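Local structure of rifin (7JZI) at residues V83-L88 with V99-A104. The protein is a variant surface antigen of the malaria parasite, probably exposed on infected red blood cells, where some rifins engage human immune receptors. Numbering follows the deposited sequence.
Sequences VVREKL and VKQKDA. With PT (platinum (II) ion), chain E.
The guanidinium of Arg85 takes the carboxamide of Gln101 at its edge rather than over a face: Gln101 CD lies in the guanidinium plane, 4.0 Å from Arg85 NE. The two planes stand 71° apart, and the side chains cross at about a right angle. This is the end of an all-helical rifin domain, where the short helix 84-88 packs against the first turn of the long helix 101-127, the two joined by a loop without regular structure. The arginine, extended from CG to NE, reaches out to the Gln101 amide; Gln101 sends CG anti to its backbone nitrogen (chi1 180°), and the chain runs on extended from there (chi2 176°). Both side chains also touch Asn68 of helix 56-70, so three helical pieces meet here. The arginine's NH2 is hydrogen-bonded to the backbone of the other protein chain in the assembly, and an aromatic side chain of that chain makes a cation-pi contact with Arg85; the residue thus links the packing inside the domain to the interface with its partner.

One turn further on, the contact becomes apolar. Leu88 and Ala104 form the closest backbone pair of the two segments, their CA atoms 5.7 Å apart, with both CB atoms directed across the gap. Lys100 occupies the N-cap position of the long helix, its backbone O accepting a hydrogen bond from Ala104 N. Its NZ is modelled 2.3 Å from a platinum ion, in a site shared with Met98, but the geometry is doubtful, CE being almost as close. On the inner side of that turn, Ala104 CB sits 4.0 Å from Leu88 CD2 and 3.7 Å from Leu88 O.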
loop_
_atom_site.group_PDB
_atom_site.type_symbol
_atom_site.label_atom_id
_atom_site.label_comp_id
_atom_site.label_asym_id
_atom_site.label_seq_id
_atom_site.Cartn_x
_atom_site.Cartn_y
_atom_site.Cartn_z
ATOM N N VAL B 83 3.316 6.979 -4.329
ATOM C CA VAL B 83 4.122 7.903 -3.480
ATOM C C VAL B 83 3.452 8.095 -2.120
ATOM O O VAL B 83 4.172 8.314 -1.143
ATOM C CB VAL B 83 4.377 9.243 -4.188
ATOM C CG1 VAL B 83 3.101 10.043 -4.381
ATOM C CG2 VAL B 83 5.436 10.075 -3.482
ATOM N N VAL B 84 2.132 7.979 -2.045
ATOM C CA VAL B 84 1.417 8.275 -0.770
ATOM C C VAL B 84 1.843 7.295 0.324
ATOM O O VAL B 84 1.643 7.608 1.504
ATOM C CB VAL B 84 -0.109 8.309 -0.958
ATOM C CG1 VAL B 84 -0.743 6.941 -0.773
ATOM C CG2 VAL B 84 -0.761 9.322 -0.034
ATOM N N ARG B 85 2.418 6.158 -0.047
ATOM C CA ARG B 85 2.773 5.135 0.961
ATOM C C ARG B 85 3.742 5.743 1.971
ATOM O O ARG B 85 3.632 5.415 3.156
ATOM C CB ARG B 85 3.400 3.925 0.273
ATOM C CG ARG B 85 2.422 2.815 -0.074
ATOM C CD ARG B 85 3.130 1.714 -0.835
ATOM N NE ARG B 85 2.341 0.496 -0.889
ATOM C CZ ARG B 85 2.661 -0.572 -1.604
ATOM N NH1 ARG B 85 1.885 -1.638 -1.586
ATOM N NH2 ARG B 85 3.758 -0.570 -2.336
ATOM N N GLU B 86 4.657 6.600 1.527
ATOM C CA GLU B 86 5.684 7.137 2.454
ATOM C C GLU B 86 4.983 7.890 3.577
ATOM O O GLU B 86 5.411 7.764 4.730
ATOM C CB GLU B 86 6.614 8.096 1.719
ATOM C CG GLU B 86 7.488 7.422 0.680
ATOM C CD GLU B 86 8.316 8.390 -0.147
ATOM O OE1 GLU B 86 7.960 9.583 -0.191
ATOM O OE2 GLU B 86 9.319 7.949 -0.740
ATOM N N LYS B 87 3.949 8.649 3.237
ATOM C CA LYS B 87 3.178 9.398 4.253
ATOM C C LYS B 87 2.497 8.407 5.190
ATOM O O LYS B 87 2.404 8.700 6.383
ATOM C CB LYS B 87 2.198 10.327 3.538
ATOM C CG LYS B 87 2.789 11.033 2.324
ATOM C CD LYS B 87 1.873 12.052 1.688
ATOM C CE LYS B 87 2.510 12.738 0.497
ATOM N NZ LYS B 87 1.666 13.836 -0.029
ATOM N N LEU B 88 2.021 7.289 4.651
ATOM C CA LEU B 88 1.307 6.281 5.470
ATOM C C LEU B 88 2.258 5.702 6.510
ATOM O O LEU B 88 1.784 5.310 7.578
ATOM C CB LEU B 88 0.733 5.195 4.560
ATOM C CG LEU B 88 -0.440 5.614 3.677
ATOM C CD1 LEU B 88 -0.761 4.525 2.666
ATOM C CD2 LEU B 88 -1.666 5.929 4.518
ATOM N N VAL B 99 4.138 -2.049 10.045
ATOM C CA VAL B 99 2.942 -1.228 10.113
ATOM C C VAL B 99 2.079 -1.597 8.920
ATOM O O VAL B 99 2.505 -1.433 7.773
ATOM C CB VAL B 99 3.272 0.274 10.135
ATOM C CG1 VAL B 99 4.290 0.622 9.068
ATOM C CG2 VAL B 99 1.993 1.090 9.951
ATOM N N LYS B 100 0.890 -2.132 9.179
ATOM C CA LYS B 100 0.073 -2.645 8.091
ATOM C C LYS B 100 -0.550 -1.507 7.295
ATOM O O LYS B 100 -1.010 -0.508 7.857
ATOM C CB LYS B 100 -1.033 -3.558 8.626
ATOM C CG LYS B 100 -0.548 -4.788 9.390
ATOM C CD LYS B 100 0.093 -5.780 8.420
ATOM C CE LYS B 100 1.187 -6.622 9.059
ATOM N NZ LYS B 100 1.770 -7.548 8.047
ATOM N N GLN B 101 -0.540 -1.632 5.973
ATOM C CA GLN B 101 -1.063 -0.536 5.124
ATOM C C GLN B 101 -2.539 -0.324 5.443
ATOM O O GLN B 101 -2.926 0.825 5.670
ATOM C CB GLN B 101 -0.815 -0.866 3.655
ATOM C CG GLN B 101 -1.314 0.179 2.676
ATOM C CD GLN B 101 -0.912 -0.228 1.284
ATOM O OE1 GLN B 101 -1.699 -0.172 0.346
ATOM N NE2 GLN B 101 0.321 -0.683 1.149
ATOM N N LYS B 102 -3.326 -1.396 5.467
ATOM C CA LYS B 102 -4.755 -1.219 5.685
ATOM C C LYS B 102 -5.018 -0.489 6.992
ATOM O O LYS B 102 -5.934 0.337 7.067
ATOM C CB LYS B 102 -5.449 -2.585 5.656
ATOM C CG LYS B 102 -6.932 -2.626 6.031
ATOM C CD LYS B 102 -7.152 -2.946 7.500
ATOM C CE LYS B 102 -8.627 -3.149 7.793
ATOM N NZ LYS B 102 -9.322 -1.877 8.111
ATOM N N ASP B 103 -4.201 -0.741 8.014
ATOM C CA ASP B 103 -4.393 -0.043 9.278
ATOM C C ASP B 103 -4.078 1.439 9.134
ATOM O O ASP B 103 -4.812 2.284 9.657
ATOM C CB ASP B 103 -3.537 -0.681 10.371
ATOM C CG ASP B 103 -4.188 -1.913 10.969
ATOM O OD1 ASP B 103 -5.429 -2.047 10.867
ATOM O OD2 ASP B 103 -3.457 -2.750 11.536
ATOM N N ALA B 104 -3.018 1.776 8.393
ATOM C CA ALA B 104 -2.686 3.180 8.173
ATOM C C ALA B 104 -3.769 3.885 7.366
ATOM O O ALA B 104 -4.127 5.033 7.661
ATOM C CB ALA B 104 -1.335 3.294 7.470
HETATM PT PT PT E . 3.079 -7.946 9.861
#